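Local coordinates for Thiol:disulfide interchange protein DsbA (Pseudomonas aeruginosa, PDB 4ZL8), which probably introduces disulfide bonds into other periplasmic proteins by passing on its own redox-active disulfide, as a DsbA-type thioredoxin-fold oxidoreductase, at residues K26-E31 / M146-T151; K53-V58 / K185-A190; G75-T80 / E123-T128; N92-A97 / K103-P108; F164-G167 / G171-E174. The protein carries 1 engineered substitution. All blocks are in the same frame, centred on the assembly; numbering follows the deposited sequence. Where two conformers were deposited one is given.

Contact 1: K26-E31 / M146-T151; sequences KIEVVE and MAYQVT
Tyr148 points its ring at strand 27-31 and meets Glu28 and Val30 with its hydroxyl end. The Glu28 carboxylate is turned 75° from the ring plane. It does not bond directly to the phenol; OE1 of Glu28 stays 3.8 Å from OH of Tyr148. Two waters fill the gap. Water 1 lies in the ring plane at its edge. It accepts from Tyr148 OH at 2.6 Å and donates to Glu28 OE1 at 2.7 Å. Water 2 donates to both sides, to Glu28 OE2 at 2.8 Å and to Tyr148 OH at 3.0 Å. The phenol therefore gives one bond and takes one, which should fix its hydroxyl rotation. CG of Glu28 is anti to the backbone N (chi1 -159°) and the chain runs on extended, which carries the carboxylate out to the waters. Val30 crosses the tyrosine at about a right angle, with CG2 3.9 Å from Tyr148 OH. The contact is buried. Ser22 OG also bonds Glu28 OE2. Tyr148 lies in the last turn of helix 132-148; Gln149, with positive phi, completes a Schellman motif there. The tyrosine also touches Val157 of strand 155-158, while Val30 packs on Val61 and Leu63 of strand 58-64.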
# COMPACT_ATOMS: atom_id res chain seq x y z
N LYS A 26 -3.15 -1.24 17.11
CA LYS A 26 -2.92 -2.40 16.26
C LYS A 26 -1.53 -2.39 15.71
O LYS A 26 -0.93 -1.33 15.51
CB LYS A 26 -3.92 -2.46 15.12
CG LYS A 26 -5.33 -2.71 15.62
CD LYS A 26 -6.30 -3.04 14.50
CE LYS A 26 -7.64 -3.45 15.09
NZ LYS A 26 -8.61 -3.77 14.01
N ILE A 27 -1.01 -3.58 15.46
CA ILE A 27 0.28 -3.73 14.84
C ILE A 27 0.13 -3.47 13.35
O ILE A 27 -0.58 -4.20 12.66
CB ILE A 27 0.87 -5.11 15.08
CG1 ILE A 27 0.98 -5.38 16.59
CG2 ILE A 27 2.20 -5.26 14.37
CD1 ILE A 27 1.18 -6.84 16.93
N GLU A 28 0.73 -2.39 12.88
CA GLU A 28 0.55 -1.99 11.49
C GLU A 28 1.43 -2.80 10.53
O GLU A 28 2.58 -3.10 10.83
CB GLU A 28 0.89 -0.51 11.34
CG GLU A 28 0.28 0.13 10.10
CD GLU A 28 0.75 1.56 9.88
OE1 GLU A 28 1.95 1.83 10.07
OE2 GLU A 28 -0.11 2.40 9.54
N VAL A 29 0.86 -3.12 9.36
CA VAL A 29 1.65 -3.64 8.25
C VAL A 29 1.32 -2.81 7.03
O VAL A 29 0.17 -2.79 6.60
CB VAL A 29 1.33 -5.11 7.95
CG1 VAL A 29 2.15 -5.60 6.77
CG2 VAL A 29 1.57 -5.98 9.19
N VAL A 30 2.31 -2.09 6.51
CA VAL A 30 2.13 -1.26 5.32
C VAL A 30 2.85 -1.86 4.13
O VAL A 30 4.03 -2.21 4.23
CB VAL A 30 2.72 0.14 5.57
CG1 VAL A 30 2.60 0.99 4.30
CG2 VAL A 30 2.03 0.83 6.73
N GLU A 31 2.13 -2.02 3.02
CA GLU A 31 2.78 -2.28 1.74
C GLU A 31 2.75 -0.98 0.95
O GLU A 31 1.68 -0.50 0.58
CB GLU A 31 2.07 -3.37 0.93
CG GLU A 31 2.85 -3.68 -0.34
CD GLU A 31 2.06 -4.32 -1.46
OE1 GLU A 31 0.83 -4.40 -1.43
OE2 GLU A 31 2.72 -4.70 -2.46
N MET A 146 8.32 9.56 3.01
CA MET A 146 9.53 10.26 3.40
C MET A 146 10.03 9.82 4.78
O MET A 146 11.22 9.60 4.98
CB MET A 146 9.29 11.77 3.40
CG MET A 146 9.02 12.33 2.00
SD MET A 146 8.46 14.05 2.02
CE MET A 146 9.83 14.83 2.86
N ALA A 147 9.11 9.68 5.73
CA ALA A 147 9.47 9.24 7.07
C ALA A 147 9.97 7.80 7.10
O ALA A 147 10.82 7.45 7.91
CB ALA A 147 8.28 9.39 8.02
N TYR A 148 9.44 6.95 6.22
CA TYR A 148 9.91 5.58 6.11
C TYR A 148 11.21 5.49 5.33
O TYR A 148 11.83 4.42 5.30
CB TYR A 148 8.87 4.70 5.41
CG TYR A 148 7.51 4.57 6.05
CD1 TYR A 148 7.34 4.49 7.42
CD2 TYR A 148 6.38 4.50 5.26
CE1 TYR A 148 6.07 4.38 7.98
CE2 TYR A 148 5.12 4.37 5.80
CZ TYR A 148 4.97 4.30 7.17
OH TYR A 148 3.71 4.19 7.70
N GLN A 149 11.59 6.60 4.69
CA GLN A 149 12.76 6.68 3.80
C GLN A 149 12.72 5.59 2.73
O GLN A 149 13.71 4.91 2.44
CB GLN A 149 14.04 6.63 4.62
CG GLN A 149 14.19 7.87 5.51
CD GLN A 149 15.41 7.80 6.41
OE1 GLN A 149 15.38 7.13 7.43
NE2 GLN A 149 16.48 8.45 6.01
N VAL A 150 11.56 5.43 2.13
CA VAL A 150 11.35 4.42 1.12
C VAL A 150 11.69 5.03 -0.23
O VAL A 150 11.29 6.15 -0.52
CB VAL A 150 9.89 3.97 1.15
CG1 VAL A 150 9.54 3.16 -0.09
CG2 VAL A 150 9.62 3.16 2.40
N THR A 151 12.43 4.28 -1.06
CA THR A 151 12.88 4.81 -2.35
C THR A 151 12.49 3.92 -3.51
O THR A 151 12.97 4.10 -4.64
CB THR A 151 14.41 5.06 -2.39
OG1 THR A 151 15.10 3.86 -2.04
CG2 THR A 151 14.80 6.18 -1.42
O HOH W 1 3.67 3.89 10.29
O HOH W 2 0.77 4.44 7.89

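Contact 2: K53-V58 / K185-A190; sequences KLPADV and KERAAA
The guanidinium of Arg187 meets the carboxylate of Asp57 at its edge, and the two flat groups lie nearly coplanar, 26° apart. Pro55 and Val58 approach the same guanidinium obliquely. CG of Pro55 is 3.4 Å from Arg187 NH2, and CG2 of Val58 is 3.8 Å from that nitrogen. The grip on Asp57 is side-on and two-pronged. Arg187 NE donates to Asp57 OD2 at 2.7 Å, on the syn lone pair of that oxygen. Arg187 NH2 donates to Asp57 OD1 at 2.9 Å, again from the syn side but somewhat out of the carboxylate plane. Both bonds are nearly straight, with N-H...O angles of 165° and 167°. Two bonds to two oxygens hold the groups flat against rotation, and the opposite charges probably strengthen the pairing. Arg187 leaves its helix with CG anti to the backbone N and bends at chi3, which brings the NE/NH2 edge of the guanidinium up to the aspartate. The other terminal nitrogen, NH1, makes a salt bridge with Glu184 about one turn back in the helix. Ile27 of strand 27-33 touches both Asp57 and Arg187. Asp57 belongs to a type I beta turn from Pro55 to Val58, closed by Val58 N to Pro55 O at 3.2 Å. This is a bidentate arginine-aspartate salt bridge at the edge of a thioredoxin fold. It ties the turn leading into edge strand 58-64 to the last turn of the C-terminal helix 172-188.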
# COMPACT_ATOMS: atom_id res chain seq x y z
N LYS A 53 -5.86 -13.05 6.02
CA LYS A 53 -5.88 -13.99 7.14
C LYS A 53 -5.18 -13.50 8.39
O LYS A 53 -4.95 -14.29 9.31
CB LYS A 53 -5.23 -15.30 6.70
CG LYS A 53 -5.98 -16.00 5.59
CD LYS A 53 -5.17 -17.13 5.01
CE LYS A 53 -5.70 -17.54 3.64
NZ LYS A 53 -4.70 -18.36 2.89
N LEU A 54 -4.87 -12.21 8.46
CA LEU A 54 -4.16 -11.67 9.62
C LEU A 54 -5.09 -11.61 10.82
O LEU A 54 -6.30 -11.55 10.67
CB LEU A 54 -3.59 -10.29 9.32
CG LEU A 54 -2.49 -10.30 8.24
CD1 LEU A 54 -2.25 -8.90 7.67
CD2 LEU A 54 -1.22 -10.83 8.85
N PRO A 55 -4.52 -11.66 12.03
CA PRO A 55 -5.35 -11.68 13.24
C PRO A 55 -5.87 -10.29 13.61
O PRO A 55 -5.54 -9.30 12.98
CB PRO A 55 -4.39 -12.21 14.31
CG PRO A 55 -3.06 -11.83 13.84
CD PRO A 55 -3.10 -11.91 12.34
N ALA A 56 -6.68 -10.26 14.65
CA ALA A 56 -7.50 -9.10 14.96
C ALA A 56 -6.70 -7.92 15.47
O ALA A 56 -7.21 -6.80 15.45
CB ALA A 56 -8.57 -9.46 15.96
N ASP A 57 -5.45 -8.13 15.90
CA ASP A 57 -4.64 -7.02 16.40
C ASP A 57 -3.67 -6.49 15.36
O ASP A 57 -2.81 -5.69 15.70
CB ASP A 57 -3.88 -7.41 17.68
CG ASP A 57 -2.89 -8.57 17.47
OD1 ASP A 57 -3.03 -9.31 16.48
OD2 ASP A 57 -2.02 -8.76 18.35
N VAL A 58 -3.82 -6.91 14.10
CA VAL A 58 -2.97 -6.42 13.03
C VAL A 58 -3.83 -5.58 12.08
O VAL A 58 -4.95 -5.93 11.77
CB VAL A 58 -2.34 -7.60 12.28
CG1 VAL A 58 -1.56 -7.12 11.07
CG2 VAL A 58 -1.45 -8.40 13.22
N LYS A 185 7.21 -10.01 17.14
CA LYS A 185 8.14 -9.20 17.93
C LYS A 185 7.36 -8.06 18.59
O LYS A 185 7.51 -7.79 19.79
CB LYS A 185 9.24 -8.67 17.02
CG LYS A 185 10.28 -7.82 17.73
CD LYS A 185 11.40 -7.43 16.77
CE LYS A 185 12.46 -6.52 17.40
NZ LYS A 185 13.34 -7.23 18.37
N GLU A 186 6.51 -7.41 17.80
CA GLU A 186 5.77 -6.28 18.30
C GLU A 186 4.67 -6.72 19.27
O GLU A 186 4.37 -6.02 20.23
CB GLU A 186 5.21 -5.47 17.14
CG GLU A 186 6.26 -4.75 16.33
CD GLU A 186 7.04 -3.80 17.18
OE1 GLU A 186 8.18 -4.11 17.56
OE2 GLU A 186 6.47 -2.75 17.53
N ARG A 187 4.06 -7.88 19.02
CA ARG A 187 3.04 -8.40 19.94
C ARG A 187 3.63 -8.71 21.31
O ARG A 187 2.96 -8.53 22.33
CB ARG A 187 2.35 -9.64 19.35
CG ARG A 187 1.15 -10.10 20.15
CD ARG A 187 0.42 -11.25 19.49
NE ARG A 187 -0.25 -10.84 18.25
CZ ARG A 187 0.06 -11.25 17.02
NH1 ARG A 187 1.05 -12.12 16.79
NH2 ARG A 187 -0.64 -10.80 16.00
N ALA A 188 4.86 -9.19 21.34
CA ALA A 188 5.53 -9.53 22.58
C ALA A 188 6.01 -8.30 23.36
O ALA A 188 6.33 -8.41 24.54
CB ALA A 188 6.70 -10.45 22.29
N ALA A 189 6.08 -7.15 22.70
CA ALA A 189 6.67 -5.96 23.31
C ALA A 189 5.80 -5.33 24.39
O ALA A 189 4.56 -5.33 24.30
CB ALA A 189 6.99 -4.94 22.24
N ALA A 190 6.46 -4.72 25.36
CA ALA A 190 5.80 -3.92 26.38
C ALA A 190 5.15 -2.68 25.79
O ALA A 190 5.66 -2.10 24.84
CB ALA A 190 6.80 -3.51 27.45

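Contact 3: G75-T80 / E123-T128; sequences GQMFLT and EKFLST
Thr80 points at helix 123-128 and packs on Phe125 and Thr128. Its CB already touches the ring, 3.9 Å from CE1 of Phe125. CG2 goes further, reaching 3.5 Å from Phe125 CD1. It is equally near CE1, so the methyl sits by that bond of the ring. The same methyl lies 3.7 Å from CG2 of Thr128. CG2 is placed there by being anti to the backbone N of Thr80 (chi1 -65° for OG1). The other branch turns back into its own helix, where Thr80 OG1 donates to Gln76 O at 2.8 Å. That carbonyl also takes Thr80 N, from the opposite face of its plane. The two helices belong to the helical domain that DsbA proteins carry inserted in the thioredoxin fold. The axes of segments 75-80 and 123-128 pass 10.2 Å apart, with 117° between their N-to-C directions. Thr128 mirrors Thr80: its OG1 donates to Lys124 O at 2.8 Å, and its methyl faces across the contact. Beside these threonines Gln76 NE2 bonds Tyr129 O of the other helix. Met77 adds its CG at the ring edge, 4.2 Å from Phe125 CZ. Met111 and Leu115 of helix 108-116 also touch the phenylalanine.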
# COMPACT_ATOMS: atom_id res chain seq x y z
N GLY A 75 -1.80 6.96 -7.47
CA GLY A 75 -1.95 7.01 -6.03
C GLY A 75 -3.18 7.79 -5.60
O GLY A 75 -3.86 7.43 -4.63
N GLN A 76 -3.48 8.85 -6.33
CA GLN A 76 -4.66 9.65 -6.04
C GLN A 76 -5.94 8.85 -6.36
O GLN A 76 -6.93 8.92 -5.61
CB GLN A 76 -4.60 10.97 -6.82
CG GLN A 76 -5.62 11.99 -6.34
CD GLN A 76 -5.35 13.38 -6.83
OE1 GLN A 76 -4.20 13.75 -7.08
NE2 GLN A 76 -6.40 14.17 -6.97
N MET A 77 -5.91 8.02 -7.39
CA MET A 77 -7.01 7.10 -7.68
C MET A 77 -7.18 6.13 -6.50
O MET A 77 -8.30 5.93 -6.00
CB MET A 77 -6.75 6.34 -9.00
CG MET A 77 -7.74 5.20 -9.22
SD MET A 77 -7.63 4.42 -10.84
CE MET A 77 -5.95 3.80 -10.77
N PHE A 78 -6.09 5.54 -6.02
CA PHE A 78 -6.16 4.63 -4.87
C PHE A 78 -6.83 5.30 -3.68
O PHE A 78 -7.75 4.76 -3.07
CB PHE A 78 -4.76 4.18 -4.46
CG PHE A 78 -4.73 3.39 -3.18
CD1 PHE A 78 -5.02 2.04 -3.18
CD2 PHE A 78 -4.41 3.99 -1.99
CE1 PHE A 78 -5.00 1.31 -2.00
CE2 PHE A 78 -4.39 3.27 -0.82
CZ PHE A 78 -4.68 1.92 -0.84
N LEU A 79 -6.36 6.50 -3.33
CA LEU A 79 -6.88 7.18 -2.15
C LEU A 79 -8.34 7.58 -2.32
O LEU A 79 -9.10 7.56 -1.37
CB LEU A 79 -6.02 8.39 -1.79
CG LEU A 79 -4.62 8.06 -1.34
CD1 LEU A 79 -3.75 9.31 -1.27
CD2 LEU A 79 -4.61 7.34 -0.02
N THR A 80 -8.73 7.91 -3.55
CA THR A 80 -10.12 8.23 -3.86
C THR A 80 -11.00 7.01 -3.63
O THR A 80 -12.06 7.10 -3.01
CB THR A 80 -10.26 8.75 -5.30
OG1 THR A 80 -9.56 9.99 -5.41
CG2 THR A 80 -11.71 8.98 -5.66
N GLU A 123 -19.70 10.31 -10.93
CA GLU A 123 -19.78 11.68 -10.42
C GLU A 123 -19.17 11.75 -9.02
O GLU A 123 -18.46 12.71 -8.68
CB GLU A 123 -21.22 12.20 -10.42
CG GLU A 123 -21.73 12.58 -11.81
CD GLU A 123 -20.73 13.41 -12.61
OE1 GLU A 123 -20.29 14.47 -12.12
OE2 GLU A 123 -20.36 12.99 -13.74
N LYS A 124 -19.42 10.75 -8.19
CA LYS A 124 -18.82 10.73 -6.86
C LYS A 124 -17.31 10.47 -6.93
O LYS A 124 -16.54 11.07 -6.18
CB LYS A 124 -19.49 9.68 -5.96
CG LYS A 124 -19.00 9.69 -4.52
CD LYS A 124 -19.42 10.95 -3.80
CE LYS A 124 -19.00 10.95 -2.34
NZ LYS A 124 -19.45 12.19 -1.64
N PHE A 125 -16.87 9.62 -7.84
CA PHE A 125 -15.44 9.42 -8.02
C PHE A 125 -14.76 10.74 -8.39
O PHE A 125 -13.76 11.11 -7.78
CB PHE A 125 -15.13 8.37 -9.09
CG PHE A 125 -13.66 8.20 -9.32
CD1 PHE A 125 -12.91 7.36 -8.51
CD2 PHE A 125 -13.00 8.94 -10.27
CE1 PHE A 125 -11.55 7.23 -8.68
CE2 PHE A 125 -11.62 8.81 -10.45
CZ PHE A 125 -10.91 7.96 -9.66
N LEU A 126 -15.28 11.44 -9.38
CA LEU A 126 -14.66 12.68 -9.83
C LEU A 126 -14.68 13.75 -8.73
O LEU A 126 -13.66 14.41 -8.52
CB LEU A 126 -15.33 13.17 -11.11
CG LEU A 126 -15.08 12.27 -12.33
CD1 LEU A 126 -15.93 12.72 -13.48
CD2 LEU A 126 -13.62 12.28 -12.74
N SER A 127 -15.80 13.92 -8.04
CA SER A 127 -15.89 14.91 -6.96
C SER A 127 -14.91 14.57 -5.84
O SER A 127 -14.24 15.45 -5.28
CB SER A 127 -17.31 14.96 -6.40
OG SER A 127 -17.42 15.89 -5.33
N THR A 128 -14.81 13.29 -5.50
CA THR A 128 -13.88 12.87 -4.45
C THR A 128 -12.44 13.05 -4.91
O THR A 128 -11.60 13.57 -4.18
CB THR A 128 -14.14 11.40 -4.03
OG1 THR A 128 -15.49 11.25 -3.59
CG2 THR A 128 -13.22 11.00 -2.89

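Contact 4: N92-A97 / K103-P108; sequences NAVFEA and KKLATP
Ala97 O accepts a hydrogen bond from Lys103 N at 2.9 Å, with an N-H...O angle of 160°. This bond takes a carbonyl near the C-terminal end of helix 87-99 and ties it to the loop that follows. The first carbons of the lysine side chain pack on the same residue. CB of Lys103 comes within 3.5 Å of Ala97 O. CD of Lys103 lies 3.9 Å from the methyl CB of Ala97. CG of Lys103 is anti to its carbonyl carbon (chi1 -64°), which lays the aliphatic part against the alanine. The end of the lysine then leads away, with a bend at the last torsion. Leu105 comes two residues later and points its side chain back at the helix. Its CD1 touches two residues about one turn apart. It is 4.2 Å from CG1 of Val94 and 4.3 Å from CB of Ala97. These contacts are purely apolar and buried. The backbone at Leu105 takes left-handed angles, with phi and psi both positive, as the chain turns between Lys104 and Ala106. The loop ends at Thr107, the N-cap of helix 108-116, where its OG1 bonds Glu110 N. Phe114 of that helix touches Ala97, Lys103 and Leu105. Met77 of helix 70-84 packs on Val94 and Leu105. The contact thus lies where helices 70-84, 87-99 and 108-116 come together in the helical domain.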
# COMPACT_ATOMS: atom_id res chain seq x y z
N ASN A 92 -8.33 -5.77 -7.54
CA ASN A 92 -7.77 -6.71 -8.51
C ASN A 92 -8.04 -6.19 -9.91
O ASN A 92 -7.18 -6.28 -10.79
CB ASN A 92 -8.35 -8.13 -8.37
CG ASN A 92 -8.02 -8.79 -7.03
OD1 ASN A 92 -7.12 -8.38 -6.32
ND2 ASN A 92 -8.78 -9.82 -6.70
N ALA A 93 -9.23 -5.65 -10.14
CA ALA A 93 -9.59 -5.15 -11.46
C ALA A 93 -8.70 -4.00 -11.93
O ALA A 93 -8.39 -3.92 -13.12
CB ALA A 93 -11.06 -4.72 -11.48
N VAL A 94 -8.29 -3.14 -11.01
CA VAL A 94 -7.42 -2.03 -11.39
C VAL A 94 -6.06 -2.57 -11.80
O VAL A 94 -5.54 -2.21 -12.84
CB VAL A 94 -7.29 -0.99 -10.25
CG1 VAL A 94 -6.20 0.03 -10.57
CG2 VAL A 94 -8.62 -0.28 -10.01
N PHE A 95 -5.50 -3.47 -11.00
CA PHE A 95 -4.25 -4.11 -11.38
C PHE A 95 -4.38 -4.81 -12.73
O PHE A 95 -3.46 -4.74 -13.56
CB PHE A 95 -3.80 -5.12 -10.31
CG PHE A 95 -2.81 -4.57 -9.31
CD1 PHE A 95 -1.54 -4.19 -9.71
CD2 PHE A 95 -3.14 -4.46 -7.97
CE1 PHE A 95 -0.62 -3.71 -8.82
CE2 PHE A 95 -2.21 -3.97 -7.07
CZ PHE A 95 -0.96 -3.61 -7.48
N GLU A 96 -5.48 -5.53 -12.96
CA GLU A 96 -5.62 -6.28 -14.19
C GLU A 96 -5.78 -5.32 -15.39
O GLU A 96 -5.23 -5.58 -16.47
CB GLU A 96 -6.80 -7.27 -14.11
CG GLU A 96 -6.68 -8.46 -15.05
CD GLU A 96 -5.65 -9.52 -14.61
OE1 GLU A 96 -4.90 -9.32 -13.61
OE2 GLU A 96 -5.59 -10.56 -15.28
N ALA A 97 -6.50 -4.23 -15.19
CA ALA A 97 -6.69 -3.25 -16.28
C ALA A 97 -5.33 -2.71 -16.76
O ALA A 97 -5.07 -2.60 -17.95
CB ALA A 97 -7.57 -2.12 -15.82
N LYS A 103 -4.70 -0.68 -20.13
CA LYS A 103 -5.34 0.59 -19.83
C LYS A 103 -4.38 1.46 -19.03
O LYS A 103 -3.73 0.99 -18.09
CB LYS A 103 -6.65 0.36 -19.07
CG LYS A 103 -7.67 -0.39 -19.91
CD LYS A 103 -8.97 -0.63 -19.18
CE LYS A 103 -9.96 -1.37 -20.06
NZ LYS A 103 -10.49 -0.53 -21.16
N LYS A 104 -4.25 2.73 -19.43
CA LYS A 104 -3.32 3.62 -18.75
C LYS A 104 -3.86 4.23 -17.47
O LYS A 104 -3.10 4.50 -16.54
CB LYS A 104 -2.88 4.73 -19.70
CG LYS A 104 -2.29 4.24 -21.00
CD LYS A 104 -1.06 3.35 -20.80
CE LYS A 104 -0.44 2.94 -22.14
NZ LYS A 104 0.78 2.11 -21.96
N LEU A 105 -5.18 4.43 -17.42
CA LEU A 105 -5.84 5.05 -16.27
C LEU A 105 -5.09 6.30 -15.81
O LEU A 105 -4.76 6.44 -14.64
CB LEU A 105 -6.03 4.05 -15.12
CG LEU A 105 -6.80 2.77 -15.50
CD1 LEU A 105 -6.99 1.89 -14.29
CD2 LEU A 105 -8.16 3.07 -16.16
N ALA A 106 -4.87 7.21 -16.76
CA ALA A 106 -3.88 8.28 -16.60
C ALA A 106 -4.49 9.64 -16.33
O ALA A 106 -3.77 10.59 -16.02
CB ALA A 106 -2.98 8.36 -17.82
N THR A 107 -5.81 9.74 -16.44
CA THR A 107 -6.53 10.96 -16.11
C THR A 107 -7.77 10.57 -15.36
O THR A 107 -8.23 9.44 -15.48
CB THR A 107 -6.99 11.72 -17.35
OG1 THR A 107 -7.93 10.93 -18.09
CG2 THR A 107 -5.81 12.07 -18.26
N PRO A 108 -8.34 11.49 -14.56
CA PRO A 108 -9.55 11.11 -13.83
C PRO A 108 -10.73 10.76 -14.74
O PRO A 108 -11.52 9.92 -14.34
CB PRO A 108 -9.83 12.32 -12.91
CG PRO A 108 -8.94 13.42 -13.40
CD PRO A 108 -7.82 12.82 -14.17

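Contact 5: F164-G167 / G171-E174; sequences FDIG and GPEE
Ile166 lays its CG2 methyl against the backbone where Gly171 joins Pro172. CG2 is 3.5 Å from Gly171 C and 3.7 Å from Pro172 N. It also meets the proline ring, 4.0 Å from Pro172 CD. CG2 stands anti to the backbone N of Ile166, while CG1 is anti to the carbonyl carbon (chi1 -64°). This turns CG2 to the Gly171-Pro172 backbone, and CG2 alone of the two branches makes this contact. The proline side chain starts away from Ile166, so it is the ring carbon next to the nitrogen that is met. The backbone closes the pair with a hydrogen bond from Gly171 N to Ile166 O at 3.0 Å. It is bent, with an N-H...O angle of 137°. In the thioredoxin fold this is the crossing from the strand that comes last in the chain, 162-165, to the C-terminal helix 172-188, by way of the short helix 166-169. Both helix starts are marked. Asp165 is the N-cap of the short helix, and its OD1 bonds Ser168 N. Gly171 is the N-cap of the long one; at its backbone angles a side chain would be jammed against the preceding carbonyl O. Phe43 of helix 38-52 touches both Ile166 and Pro172, and Pro154 touches Ile166. The Ile166 side chain lies near Cys37 and Cys40, the predicted redox-active pair, without touching them. A bound MES molecule, probably from the crystallisation liquor, sits about 4 Å from the Ile166 side chain.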
# COMPACT_ATOMS: atom_id res chain seq x y z
N PHE A 164 11.56 -3.39 4.98
CA PHE A 164 12.15 -4.51 4.24
C PHE A 164 11.48 -4.64 2.89
O PHE A 164 10.41 -4.08 2.67
CB PHE A 164 12.07 -5.83 5.03
CG PHE A 164 10.70 -6.19 5.54
CD1 PHE A 164 10.19 -5.57 6.68
CD2 PHE A 164 9.92 -7.17 4.91
CE1 PHE A 164 8.95 -5.91 7.18
CE2 PHE A 164 8.68 -7.52 5.43
CZ PHE A 164 8.19 -6.88 6.56
N ASP A 165 12.12 -5.33 1.96
CA ASP A 165 11.50 -5.53 0.66
C ASP A 165 11.74 -6.95 0.19
O ASP A 165 12.31 -7.76 0.93
CB ASP A 165 11.93 -4.45 -0.35
CG ASP A 165 13.41 -4.41 -0.60
OD1 ASP A 165 14.07 -5.46 -0.61
OD2 ASP A 165 13.93 -3.30 -0.90
N ILE A 166 11.30 -7.30 -1.01
CA ILE A 166 11.37 -8.68 -1.44
C ILE A 166 12.82 -9.10 -1.57
O ILE A 166 13.20 -10.22 -1.23
CB ILE A 166 10.57 -8.91 -2.73
CG1 ILE A 166 9.07 -8.65 -2.45
CG2 ILE A 166 10.79 -10.32 -3.24
CD1 ILE A 166 8.19 -8.65 -3.68
N GLY A 167 13.66 -8.20 -2.07
CA GLY A 167 15.07 -8.51 -2.24
C GLY A 167 15.78 -8.72 -0.92
O GLY A 167 16.56 -9.67 -0.77
N GLY A 171 12.88 -13.17 -1.10
CA GLY A 171 11.85 -13.70 -1.97
C GLY A 171 10.46 -13.36 -1.47
O GLY A 171 10.31 -12.88 -0.36
N PRO A 172 9.43 -13.63 -2.28
CA PRO A 172 8.08 -13.24 -1.87
C PRO A 172 7.55 -13.97 -0.63
O PRO A 172 6.96 -13.33 0.23
CB PRO A 172 7.23 -13.54 -3.11
CG PRO A 172 8.03 -14.49 -3.91
CD PRO A 172 9.46 -14.12 -3.67
N GLU A 173 7.76 -15.28 -0.53
CA GLU A 173 7.31 -15.99 0.67
C GLU A 173 8.08 -15.52 1.87
O GLU A 173 7.54 -15.37 2.97
CB GLU A 173 7.60 -17.50 0.58
CG GLU A 173 7.10 -18.26 -0.61
CD GLU A 173 7.79 -19.62 -0.72
OE1 GLU A 173 8.02 -20.08 -1.85
OE2 GLU A 173 8.12 -20.22 0.33
N GLU A 174 9.38 -15.35 1.67
CA GLU A 174 10.27 -14.94 2.74
C GLU A 174 9.84 -13.57 3.28
O GLU A 174 9.97 -13.30 4.46
CB GLU A 174 11.72 -14.87 2.24
CG GLU A 174 12.36 -16.22 1.94
CD GLU A 174 11.94 -16.83 0.61
OE1 GLU A 174 11.22 -16.19 -0.18
OE2 GLU A 174 12.38 -17.97 0.33

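Contacts 1, 2 and 5 lie at the thioredoxin fold, contact 1 joining its sheet to the end of helix 132-148; contacts 3 and 4 belong to the helical domain. Contacts 1 and 2 have centres 16 Å apart and touch, with Ile27 N probably bonded to Asp57 O at 2.8 Å. Contacts 2 and 5 share helix 172-188, with centres 20 Å apart. Contacts 3 and 4 are 13 Å apart between centres and touch through Met77 and through Leu126 and Phe125 against Pro108. Along the chain, contact 4 nests inside contact 3, and contact 3 inside contact 1; contact 5 follows these and nests inside contact 2. This fits the known DsbA fold, with its helical domain inserted between thioredoxin-fold strands.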